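Local coordinates for protein putative methylase (Clostridium difficile, PDB 3LDU) that probably methylates guanine bases of ribosomal RNA, combining an RNA-binding THUMP domain with a Rossmann-like methyltransferase domain that holds GTP in this crystal, at residues I84-Y89 with I156-T161; Y89-A94 with K232-D237; P202-G207 with E268-A273; I209-A214 with E284-N289. All blocks are in the same frame, centred on the assembly; numbering follows the deposited sequence.

Contact 1 (I84-Y89 with I156-T161)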
# COMPACT_ATOMS: atom_id res chain seq x y z
N ILE A 84 -22.06 1.50 -22.21
CA ILE A 84 -21.94 0.58 -21.08
C ILE A 84 -23.28 0.52 -20.36
O ILE A 84 -23.97 1.54 -20.27
CB ILE A 84 -20.86 1.07 -20.10
CG1 ILE A 84 -19.49 1.06 -20.79
CG2 ILE A 84 -20.84 0.23 -18.82
CD1 ILE A 84 -18.43 1.80 -20.01
N ASN A 85 -23.67 -0.66 -19.88
CA ASN A 85 -24.92 -0.78 -19.14
C ASN A 85 -24.69 -0.40 -17.69
O ASN A 85 -24.44 -1.27 -16.84
CB ASN A 85 -25.49 -2.20 -19.24
CG ASN A 85 -26.85 -2.32 -18.55
OD1 ASN A 85 -27.33 -3.43 -18.28
ND2 ASN A 85 -27.48 -1.19 -18.26
N TRP A 86 -24.74 0.89 -17.41
CA TRP A 86 -24.40 1.37 -16.08
C TRP A 86 -25.36 0.94 -14.98
O TRP A 86 -24.95 0.82 -13.82
CB TRP A 86 -24.18 2.89 -16.09
CG TRP A 86 -22.84 3.23 -16.65
CD1 TRP A 86 -22.56 3.70 -17.91
CD2 TRP A 86 -21.57 3.08 -15.99
NE1 TRP A 86 -21.20 3.86 -18.06
CE2 TRP A 86 -20.58 3.48 -16.90
CE3 TRP A 86 -21.20 2.64 -14.72
CZ2 TRP A 86 -19.22 3.48 -16.57
CZ3 TRP A 86 -19.84 2.64 -14.39
CH2 TRP A 86 -18.88 3.05 -15.32
N SER A 87 -26.62 0.69 -15.33
CA SER A 87 -27.60 0.24 -14.34
C SER A 87 -27.22 -1.10 -13.70
O SER A 87 -27.69 -1.43 -12.61
CB SER A 87 -28.99 0.14 -14.96
OG SER A 87 -29.02 -0.85 -15.97
N ARG A 88 -26.37 -1.87 -14.38
CA ARG A 88 -25.88 -3.14 -13.82
C ARG A 88 -24.98 -2.91 -12.61
O ARG A 88 -24.87 -3.76 -11.73
CB ARG A 88 -25.10 -3.93 -14.88
CG ARG A 88 -25.95 -4.75 -15.84
CD ARG A 88 -25.07 -5.57 -16.77
NE ARG A 88 -23.95 -6.19 -16.05
CZ ARG A 88 -22.96 -6.86 -16.63
NH1 ARG A 88 -22.93 -7.00 -17.95
NH2 ARG A 88 -21.99 -7.39 -15.89
N TYR A 89 -24.34 -1.74 -12.57
CA TYR A 89 -23.32 -1.45 -11.56
C TYR A 89 -23.72 -0.36 -10.58
O TYR A 89 -23.28 -0.37 -9.43
CB TYR A 89 -22.04 -1.04 -12.26
CG TYR A 89 -21.58 -2.06 -13.26
CD1 TYR A 89 -21.10 -3.29 -12.85
CD2 TYR A 89 -21.65 -1.80 -14.62
CE1 TYR A 89 -20.69 -4.23 -13.76
CE2 TYR A 89 -21.24 -2.73 -15.53
CZ TYR A 89 -20.75 -3.94 -15.10
OH TYR A 89 -20.34 -4.87 -16.03
N ILE A 156 -12.20 2.44 -17.23
CA ILE A 156 -13.12 2.99 -16.25
C ILE A 156 -13.35 1.96 -15.15
O ILE A 156 -13.56 0.78 -15.42
CB ILE A 156 -14.49 3.41 -16.89
CG1 ILE A 156 -14.28 4.45 -17.99
CG2 ILE A 156 -15.41 4.02 -15.84
CD1 ILE A 156 -15.56 4.85 -18.70
N SER A 157 -13.29 2.41 -13.90
CA SER A 157 -13.47 1.50 -12.80
C SER A 157 -14.27 2.19 -11.70
O SER A 157 -14.50 3.40 -11.76
CB SER A 157 -12.11 1.07 -12.24
OG SER A 157 -11.41 2.20 -11.75
N ILE A 158 -14.69 1.41 -10.72
CA ILE A 158 -15.33 1.96 -9.53
C ILE A 158 -14.44 1.67 -8.32
O ILE A 158 -14.00 0.54 -8.13
CB ILE A 158 -16.74 1.36 -9.29
CG1 ILE A 158 -17.55 1.37 -10.60
CG2 ILE A 158 -17.45 2.10 -8.15
CD1 ILE A 158 -19.00 0.93 -10.44
N ASP A 159 -14.18 2.70 -7.53
CA ASP A 159 -13.39 2.54 -6.31
C ASP A 159 -14.18 1.74 -5.27
O ASP A 159 -15.30 2.13 -4.92
CB ASP A 159 -13.04 3.93 -5.77
CG ASP A 159 -12.32 3.87 -4.43
OD1 ASP A 159 -11.67 2.85 -4.17
OD2 ASP A 159 -12.40 4.85 -3.66
N THR A 160 -13.61 0.64 -4.78
CA THR A 160 -14.29 -0.19 -3.77
C THR A 160 -13.80 0.13 -2.37
O THR A 160 -14.32 -0.39 -1.38
CB THR A 160 -14.09 -1.71 -4.02
OG1 THR A 160 -12.74 -2.08 -3.70
CG2 THR A 160 -14.38 -2.09 -5.46
N THR A 161 -12.78 0.99 -2.29
CA THR A 161 -12.03 1.21 -1.05
C THR A 161 -12.46 2.43 -0.23
O THR A 161 -12.82 2.31 0.93
CB THR A 161 -10.53 1.31 -1.37
OG1 THR A 161 -10.13 0.10 -2.03
CG2 THR A 161 -9.73 1.51 -0.09
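Trp86 carries the indole of the loop after helix 74-82 across to Ile156 and Ile158 on strand 153-159. Its CB does not itself point at the strand; with CG anti to the carbonyl carbon (chi1 -78°) the ring swings over, and the benzene half of the indole leads. In the pyrrole half, NE1 gives its hydrogen to the backbone oxygen of Thr81 in the preceding helix, so the one polar atom of the side chain is satisfied and the rotation of the ring is restrained. Ile84 CG2 covers one face of the bicycle, offset toward the rim. Farther out, its partners on the strand are methyl groups: Trp86 CZ2 lies 3.9 Å from Ile156 CG2, and CH2, at the tip, lies 3.6 Å from the same methyl, which sits in the ring plane at its edge. At the neighbouring corner, Trp86 CZ3 comes within 4.4 Å of Ile158 CD1.

That CD1 atom also faces Tyr89 CB at 4.1 Å, whereas the phenol beyond CB leads away from the strand. Ile84 CD1 and Ile156 CD1 meet more distantly, at 4.4 Å. Alternation along the strand sends both isoleucines to this face and Ser157 to the other, and branching at CB suits isoleucine to an extended backbone. Ile122 and Leu126 of helix 111-129 add further cover for the indole within the THUMP domain. Since every contact across the two segments is between hydrocarbon groups, the loop is held to the sheet by shape and exclusion of water rather than by directed bonds.

Contact 2 (Y89-A94 with K232-D237). With FMT (formic acid), chain C.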
# COMPACT_ATOMS: atom_id res chain seq x y z
N TYR A 89 -24.34 -1.74 -12.57
CA TYR A 89 -23.32 -1.45 -11.56
C TYR A 89 -23.72 -0.36 -10.58
O TYR A 89 -23.28 -0.37 -9.43
CB TYR A 89 -22.04 -1.04 -12.26
CG TYR A 89 -21.58 -2.06 -13.26
CD1 TYR A 89 -21.10 -3.29 -12.85
CD2 TYR A 89 -21.65 -1.80 -14.62
CE1 TYR A 89 -20.69 -4.23 -13.76
CE2 TYR A 89 -21.24 -2.73 -15.53
CZ TYR A 89 -20.75 -3.94 -15.10
OH TYR A 89 -20.34 -4.87 -16.03
N ILE A 90 -24.50 0.60 -11.07
CA ILE A 90 -24.99 1.72 -10.26
C ILE A 90 -26.49 1.58 -10.08
O ILE A 90 -27.23 1.72 -11.04
CB ILE A 90 -24.72 3.10 -10.96
CG1 ILE A 90 -23.24 3.25 -11.36
CG2 ILE A 90 -25.14 4.26 -10.06
CD1 ILE A 90 -22.29 2.90 -10.26
N PRO A 91 -26.94 1.29 -8.85
CA PRO A 91 -28.36 1.06 -8.58
C PRO A 91 -29.16 2.35 -8.45
O PRO A 91 -28.60 3.44 -8.35
CB PRO A 91 -28.34 0.31 -7.25
CG PRO A 91 -27.13 0.83 -6.57
CD PRO A 91 -26.12 1.11 -7.63
N TYR A 92 -30.48 2.20 -8.45
CA TYR A 92 -31.38 3.33 -8.40
C TYR A 92 -31.09 4.27 -7.23
O TYR A 92 -31.08 3.85 -6.08
CB TYR A 92 -32.82 2.80 -8.29
CG TYR A 92 -33.87 3.83 -8.57
CD1 TYR A 92 -33.97 4.43 -9.82
CD2 TYR A 92 -34.80 4.19 -7.59
CE1 TYR A 92 -34.95 5.37 -10.09
CE2 TYR A 92 -35.79 5.13 -7.86
CZ TYR A 92 -35.86 5.71 -9.11
OH TYR A 92 -36.83 6.64 -9.39
N GLY A 93 -30.86 5.54 -7.55
CA GLY A 93 -30.71 6.55 -6.52
C GLY A 93 -29.29 6.69 -6.00
O GLY A 93 -28.99 7.59 -5.22
N ALA A 94 -28.41 5.79 -6.44
CA ALA A 94 -27.02 5.82 -5.99
C ALA A 94 -26.28 7.06 -6.47
O ALA A 94 -26.62 7.64 -7.51
CB ALA A 94 -26.26 4.55 -6.42
N LYS A 232 -21.08 -0.47 1.88
CA LYS A 232 -22.44 0.09 1.83
C LYS A 232 -23.19 -0.22 0.52
O LYS A 232 -24.37 0.10 0.39
CB LYS A 232 -22.41 1.60 2.05
CG LYS A 232 -21.74 2.02 3.36
CD LYS A 232 -21.76 3.54 3.49
CE LYS A 232 -21.10 3.99 4.78
NZ LYS A 232 -21.79 3.45 5.98
N TRP A 233 -22.52 -0.86 -0.44
CA TRP A 233 -23.14 -1.09 -1.74
C TRP A 233 -24.28 -2.09 -1.69
O TRP A 233 -24.09 -3.23 -1.28
CB TRP A 233 -22.10 -1.58 -2.74
CG TRP A 233 -21.10 -0.56 -3.16
CD1 TRP A 233 -21.04 0.75 -2.76
CD2 TRP A 233 -20.01 -0.75 -4.08
NE1 TRP A 233 -19.96 1.38 -3.37
CE2 TRP A 233 -19.32 0.48 -4.18
CE3 TRP A 233 -19.56 -1.85 -4.82
CZ2 TRP A 233 -18.20 0.64 -5.00
CZ3 TRP A 233 -18.45 -1.69 -5.63
CH2 TRP A 233 -17.78 -0.45 -5.71
N ARG A 234 -25.45 -1.66 -2.15
CA ARG A 234 -26.61 -2.54 -2.23
C ARG A 234 -26.40 -3.65 -3.26
O ARG A 234 -27.07 -4.68 -3.22
CB ARG A 234 -27.86 -1.74 -2.59
CG ARG A 234 -28.36 -0.88 -1.45
CD ARG A 234 -29.50 0.02 -1.92
NE ARG A 234 -29.01 1.12 -2.74
CZ ARG A 234 -29.70 1.72 -3.70
NH1 ARG A 234 -30.94 1.32 -3.99
NH2 ARG A 234 -29.15 2.72 -4.37
N THR A 235 -25.47 -3.43 -4.18
CA THR A 235 -25.21 -4.36 -5.27
C THR A 235 -24.34 -5.54 -4.84
O THR A 235 -24.15 -6.49 -5.60
CB THR A 235 -24.54 -3.65 -6.48
OG1 THR A 235 -23.26 -3.12 -6.08
CG2 THR A 235 -25.41 -2.52 -6.99
N LEU A 236 -23.81 -5.49 -3.62
CA LEU A 236 -23.04 -6.60 -3.08
C LEU A 236 -23.84 -7.34 -2.02
O LEU A 236 -24.72 -6.75 -1.38
CB LEU A 236 -21.73 -6.10 -2.46
CG LEU A 236 -20.76 -5.39 -3.40
CD1 LEU A 236 -19.48 -4.96 -2.67
CD2 LEU A 236 -20.44 -6.27 -4.59
N ASP A 237 -23.55 -8.62 -1.86
CA ASP A 237 -24.13 -9.43 -0.79
C ASP A 237 -23.39 -9.10 0.50
O ASP A 237 -22.21 -9.42 0.64
CB ASP A 237 -23.97 -10.91 -1.12
CG ASP A 237 -24.43 -11.81 0.01
OD1 ASP A 237 -25.06 -11.31 0.96
OD2 ASP A 237 -24.15 -13.03 -0.06
C FMT C . -20.97 -3.29 -8.41
O1 FMT C . -21.19 -4.46 -8.74
O2 FMT C . -21.85 -2.44 -8.20
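Arg234 and Tyr92 supply the hydrogen bonds that join these two turns. Arg234 NH2 donates to Tyr92 O over 2.8 Å at 161°, and NH1 adds a weak second bond to the same oxygen, which lies nearly in the guanidinium plane; seen from the carbonyl, NH2 stands 44° above its plane. NE is paired with Glu141 in a salt bridge, so the guanidinium is held through NE as well as through its two terminal nitrogens.

Van der Waals packing comes from the Pro91 ring, whose CG lies over one face of the guanidinium, 3.5 Å from Arg234 NH2. The same ring makes an apolar contact with Thr235, Pro91 CD lying 3.8 Å from the CG2 methyl, the two side chains crossing at about a right angle. With chi1 at 62°, Thr235 OG1 turns instead to a bound formic acid, donating to its O2 over 2.6 Å; the acid probably came from the crystallisation liquor.

Pro91 to Ala94 is a type II beta turn, with proline opening it and Gly93 suiting the positive phi. Its middle carbonyl is the Arg234 acceptor. Here this turn of the THUMP region meets a type I turn of the methyltransferase region, Trp233 to Leu236, so the contact is part of the interface between the two.

Contact 3 (P202-G207 with E268-A273). With GTP (guanosine-5'-triphosphate), chain B.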
# COMPACT_ATOMS: atom_id res chain seq x y z
N PRO A 202 16.24 0.69 14.46
CA PRO A 202 16.91 1.56 15.43
C PRO A 202 16.74 3.07 15.17
O PRO A 202 17.33 3.88 15.88
CB PRO A 202 18.39 1.15 15.30
CG PRO A 202 18.54 0.80 13.86
CD PRO A 202 17.17 0.17 13.44
N MSE A 203 15.94 3.42 14.15
CA MSE A 203 15.56 4.81 13.90
C MSE A 203 14.09 4.79 13.50
O MSE A 203 13.71 5.18 12.39
CB MSE A 203 16.42 5.41 12.78
CG MSE A 203 17.91 5.51 13.15
SE MSE A 203 19.03 5.86 11.59
CE MSE A 203 19.09 4.02 10.93
N CYS A 204 13.27 4.34 14.44
CA CYS A 204 11.94 3.84 14.12
C CYS A 204 10.88 4.91 13.91
O CYS A 204 9.80 4.61 13.38
CB CYS A 204 11.48 2.86 15.20
SG CYS A 204 11.21 3.64 16.80
N GLY A 205 11.15 6.14 14.33
CA GLY A 205 10.18 7.21 14.23
C GLY A 205 8.86 6.82 14.87
O GLY A 205 8.85 6.29 15.98
N SER A 206 7.75 7.04 14.18
CA SER A 206 6.44 6.73 14.76
C SER A 206 6.06 5.25 14.62
O SER A 206 4.91 4.87 14.88
CB SER A 206 5.36 7.62 14.16
OG SER A 206 5.44 7.58 12.76
N GLY A 207 7.01 4.43 14.19
CA GLY A 207 6.92 3.00 14.38
C GLY A 207 6.28 2.19 13.27
O GLY A 207 6.00 1.01 13.44
N GLU A 268 9.40 12.14 21.52
CA GLU A 268 8.01 12.30 21.12
C GLU A 268 7.63 11.24 20.10
O GLU A 268 6.51 10.74 20.13
CB GLU A 268 7.77 13.71 20.58
CG GLU A 268 6.43 13.92 19.93
CD GLU A 268 6.12 15.39 19.77
OE1 GLU A 268 6.76 16.20 20.46
OE2 GLU A 268 5.23 15.73 18.96
N SER A 269 8.56 10.86 19.21
CA SER A 269 8.27 9.82 18.23
C SER A 269 8.04 8.47 18.90
O SER A 269 7.18 7.71 18.48
CB SER A 269 9.38 9.73 17.18
OG SER A 269 9.31 10.84 16.31
N ILE A 270 8.82 8.18 19.94
CA ILE A 270 8.63 6.95 20.70
C ILE A 270 7.25 6.94 21.38
O ILE A 270 6.56 5.91 21.38
CB ILE A 270 9.75 6.76 21.74
CG1 ILE A 270 11.10 6.58 21.04
CG2 ILE A 270 9.44 5.57 22.66
CD1 ILE A 270 11.10 5.48 20.02
N ASP A 271 6.85 8.07 21.95
CA ASP A 271 5.54 8.15 22.59
C ASP A 271 4.44 7.86 21.56
O ASP A 271 3.47 7.16 21.86
CB ASP A 271 5.31 9.54 23.19
CG ASP A 271 6.14 9.79 24.44
OD1 ASP A 271 6.54 8.82 25.10
OD2 ASP A 271 6.37 10.98 24.76
N ILE A 272 4.61 8.42 20.37
CA ILE A 272 3.63 8.28 19.30
C ILE A 272 3.61 6.83 18.83
O ILE A 272 2.55 6.26 18.59
CB ILE A 272 3.93 9.23 18.12
CG1 ILE A 272 3.67 10.69 18.53
CG2 ILE A 272 3.10 8.86 16.88
CD1 ILE A 272 4.10 11.72 17.49
N ALA A 273 4.80 6.26 18.68
CA ALA A 273 4.93 4.89 18.21
C ALA A 273 4.21 3.94 19.16
O ALA A 273 3.49 3.04 18.71
CB ALA A 273 6.42 4.49 18.09
PG GTP B . 8.36 5.99 10.25
O1G GTP B . 8.82 4.69 10.88
O2G GTP B . 7.36 5.67 9.17
O3G GTP B . 7.68 6.87 11.26
O3B GTP B . 9.66 6.73 9.62
PB GTP B . 10.25 8.06 10.32
O1B GTP B . 9.72 9.26 9.56
O2B GTP B . 9.81 8.16 11.76
O3A GTP B . 11.86 8.07 10.22
PA GTP B . 12.53 9.47 9.77
O1A GTP B . 11.89 10.59 10.56
O2A GTP B . 12.34 9.71 8.29
O5' GTP B . 14.09 9.44 10.17
C5' GTP B . 14.51 8.34 10.91
C4' GTP B . 14.35 8.68 12.39
O4' GTP B . 15.63 8.51 12.94
C3' GTP B . 13.94 10.11 12.74
O3' GTP B . 12.75 10.03 13.50
C2' GTP B . 15.06 10.68 13.61
O2' GTP B . 14.59 11.25 14.81
C1' GTP B . 15.82 9.43 13.98
N9 GTP B . 17.27 9.58 14.14
C8 GTP B . 18.16 10.46 13.59
N7 GTP B . 19.39 10.14 14.06
C5 GTP B . 19.28 9.09 14.91
C6 GTP B . 20.21 8.37 15.67
O6 GTP B . 21.41 8.66 15.65
N1 GTP B . 19.74 7.32 16.44
C2 GTP B . 18.40 6.99 16.46
N2 GTP B . 18.02 5.97 17.21
N3 GTP B . 17.47 7.71 15.72
C4 GTP B . 17.94 8.73 14.96
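Ser206 and Ala273 bring the loop 202-207 and helix 267-280 together, their CA atoms just 4.2 Å apart. Alanine suits so close an approach: its CB rests against the Ser206 carbonyl, and Ala273 CA makes a CH...O contact of 3.3 Å with Ser206 O, a buried oxygen that has no conventional partner.

The Ser206 side chain serves two neighbours. A chi1 of 51° places OG between the backbone N and the carbonyl carbon, from where it donates to GTP O3G over 2.8 Å; Ser206 N gives a second bond to O3G over 2.9 Å, so the oxygen of the gamma phosphate is held twice. On the helix side Ser206 CB packs against Ile272 CG2 at 3.7 Å. Cys204 adopts a similar first torsion, and its SG meets Ile270 CD1 at 3.7 Å. The CB of Ile270 points away from the loop, but a bend at chi2 (-55°) brings CD1 back to the sulfur. Selenomethionine Met203 lays CG 3.4 Å from N3 of the GTP guanine.

Gly205, lacking a side chain, lets the beta phosphate come close to the backbone, and Gly207 meets the helix likewise without bulk. Running from strand 199-201 into helix 208-217, this is the glycine-rich loop of Rossmann-like methyltransferases. In relatives it lines the S-adenosylmethionine pocket, probably the site GTP occupies here.

Contact 4 (I209-A214 with E284-N289)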
# COMPACT_ATOMS: atom_id res chain seq x y z
N ILE A 209 7.22 0.84 10.35
CA ILE A 209 7.84 -0.37 9.86
C ILE A 209 7.59 -1.53 10.83
O ILE A 209 7.25 -2.63 10.40
CB ILE A 209 9.36 -0.16 9.62
CG1 ILE A 209 9.53 0.72 8.38
CG2 ILE A 209 10.07 -1.50 9.43
CD1 ILE A 209 10.98 1.06 8.08
N LEU A 210 7.76 -1.28 12.12
CA LEU A 210 7.57 -2.33 13.12
C LEU A 210 6.10 -2.72 13.30
O LEU A 210 5.80 -3.90 13.47
CB LEU A 210 8.15 -1.92 14.46
CG LEU A 210 9.67 -1.75 14.40
CD1 LEU A 210 10.19 -1.16 15.72
CD2 LEU A 210 10.27 -3.10 14.11
N ILE A 211 5.21 -1.74 13.30
CA ILE A 211 3.78 -2.06 13.32
C ILE A 211 3.39 -2.95 12.14
O ILE A 211 2.72 -3.97 12.31
CB ILE A 211 2.92 -0.77 13.41
CG1 ILE A 211 3.19 -0.09 14.75
CG2 ILE A 211 1.43 -1.09 13.26
CD1 ILE A 211 2.71 1.36 14.84
N GLU A 212 3.83 -2.60 10.93
CA GLU A 212 3.55 -3.45 9.78
C GLU A 212 4.14 -4.85 9.93
O GLU A 212 3.49 -5.84 9.58
CB GLU A 212 3.97 -2.80 8.46
CG GLU A 212 3.21 -1.54 8.17
CD GLU A 212 1.76 -1.82 7.76
OE1 GLU A 212 1.51 -2.77 7.00
OE2 GLU A 212 0.87 -1.07 8.20
N ALA A 213 5.37 -4.93 10.46
CA ALA A 213 5.98 -6.23 10.65
C ALA A 213 5.24 -7.06 11.69
O ALA A 213 5.04 -8.26 11.50
CB ALA A 213 7.47 -6.09 11.01
N ALA A 214 4.84 -6.43 12.80
CA ALA A 214 4.09 -7.14 13.83
C ALA A 214 2.78 -7.68 13.24
O ALA A 214 2.41 -8.82 13.50
CB ALA A 214 3.79 -6.22 15.02
N GLU A 284 1.68 -5.62 22.19
CA GLU A 284 2.32 -6.69 22.96
C GLU A 284 3.53 -7.29 22.24
O GLU A 284 4.28 -8.06 22.82
CB GLU A 284 1.31 -7.79 23.28
CG GLU A 284 0.22 -7.37 24.26
CD GLU A 284 0.74 -7.19 25.69
OE1 GLU A 284 1.87 -7.63 25.97
OE2 GLU A 284 0.00 -6.62 26.52
N TYR A 285 3.72 -6.92 20.98
CA TYR A 285 4.77 -7.55 20.17
C TYR A 285 5.92 -6.60 19.87
O TYR A 285 6.90 -7.01 19.28
CB TYR A 285 4.20 -8.09 18.85
CG TYR A 285 3.06 -9.06 19.08
CD1 TYR A 285 3.31 -10.42 19.23
CD2 TYR A 285 1.74 -8.62 19.16
CE1 TYR A 285 2.27 -11.31 19.45
CE2 TYR A 285 0.71 -9.50 19.38
CZ TYR A 285 0.98 -10.84 19.52
OH TYR A 285 -0.06 -11.72 19.73
N ILE A 286 5.79 -5.35 20.30
CA ILE A 286 6.83 -4.37 20.02
C ILE A 286 7.24 -3.64 21.28
O ILE A 286 6.41 -3.26 22.09
CB ILE A 286 6.36 -3.29 19.01
CG1 ILE A 286 5.65 -3.94 17.83
CG2 ILE A 286 7.56 -2.49 18.52
CD1 ILE A 286 5.01 -2.91 16.89
N GLU A 287 8.54 -3.43 21.42
CA GLU A 287 9.04 -2.58 22.50
C GLU A 287 9.79 -1.40 21.88
O GLU A 287 10.76 -1.60 21.14
CB GLU A 287 9.93 -3.38 23.45
CG GLU A 287 10.58 -2.54 24.52
CD GLU A 287 11.45 -3.37 25.45
OE1 GLU A 287 10.97 -4.42 25.92
OE2 GLU A 287 12.60 -2.95 25.72
N PHE A 288 9.33 -0.19 22.18
CA PHE A 288 9.91 1.04 21.65
C PHE A 288 10.63 1.75 22.78
O PHE A 288 10.10 1.80 23.90
CB PHE A 288 8.81 1.99 21.16
CG PHE A 288 8.05 1.51 19.94
CD1 PHE A 288 8.63 1.58 18.67
CD2 PHE A 288 6.75 1.07 20.04
CE1 PHE A 288 7.92 1.18 17.53
CE2 PHE A 288 6.04 0.67 18.92
CZ PHE A 288 6.63 0.72 17.66
N ASN A 289 11.81 2.29 22.50
CA ASN A 289 12.61 3.00 23.50
C ASN A 289 13.39 4.14 22.85
O ASN A 289 13.75 4.08 21.68
CB ASN A 289 13.63 2.06 24.16
CG ASN A 289 12.99 1.10 25.13
OD1 ASN A 289 12.41 1.50 26.14
ND2 ASN A 289 13.11 -0.20 24.84
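Ile286 drives its CD1 methyl into helix 208-217, and the contact is densest there. The side chain is extended (chi2 173°), so CD1 stands well out from the strand and arrives 3.6 Å from the backbone oxygen Leu210 O. Around it, Ile211 CG1 and Ala214 CB each lie 4.0 Å from Ile286 CD1, the first side chain crossing it at about a right angle. Leu210, Ile211 and Ala214 thus receive one methyl on one side of the helix; the small alanine, a turn beyond Leu210, leaves the isoleucine its depth. The other branch, Ile286 CG2, stays nearer the strand, where it covers one face of the Phe288 ring and meets Leu210 CD1 at 4.1 Å. That leucine methyl also reaches Phe288 CE1 at 3.7 Å, the two side chains running past each other in opposite senses.

The layering is that of a Rossmann-like alpha/beta domain: helix 208-217, which follows strand 199-201, lies against the sheet that has 286-290 as one of its edge strands, and the helix and strand segments run antiparallel at 169° with axes 9.8 Å apart.

Packing thins toward the start of the strand. Ala214 CB and Tyr285 CB come no nearer than 4.3 Å, and the tyrosine is partly exposed; its ring meets that of Phe258, the planes inclined at about 35°. Glu287 points away from the helix, as alternation along the strand requires, and its OE2 takes a hydrogen bond from Asn289 ND2 over 2.9 Å. Both polar residues suit this partly exposed side, where the amide donates within its own plane to the anti lone pair of the carboxylate.

From the N terminus, contact 1 comes first, closing a loop within the THUMP region that carries 84-89 onto strand 153-159. Contact 2 starts at the shared Tyr89 and crosses it, closing a much longer loop to the methyltransferase region; the two touch where Ile158 packs on Trp233 and Ile90. Contact 3 opens after contact 1 has closed, joining the loop after strand 199-201 to helix 267-280. Contact 4 crosses it, from helix 208-217 to strand 286-290, and Phe288 touches both Cys204 and Gly207. Segment 232-237 falls inside the spans of contacts 3 and 4, so contact 2 crosses both, though its centre lies about 42 Å from that of contact 3, at the GTP pocket, and about 39 Å from that of contact 4.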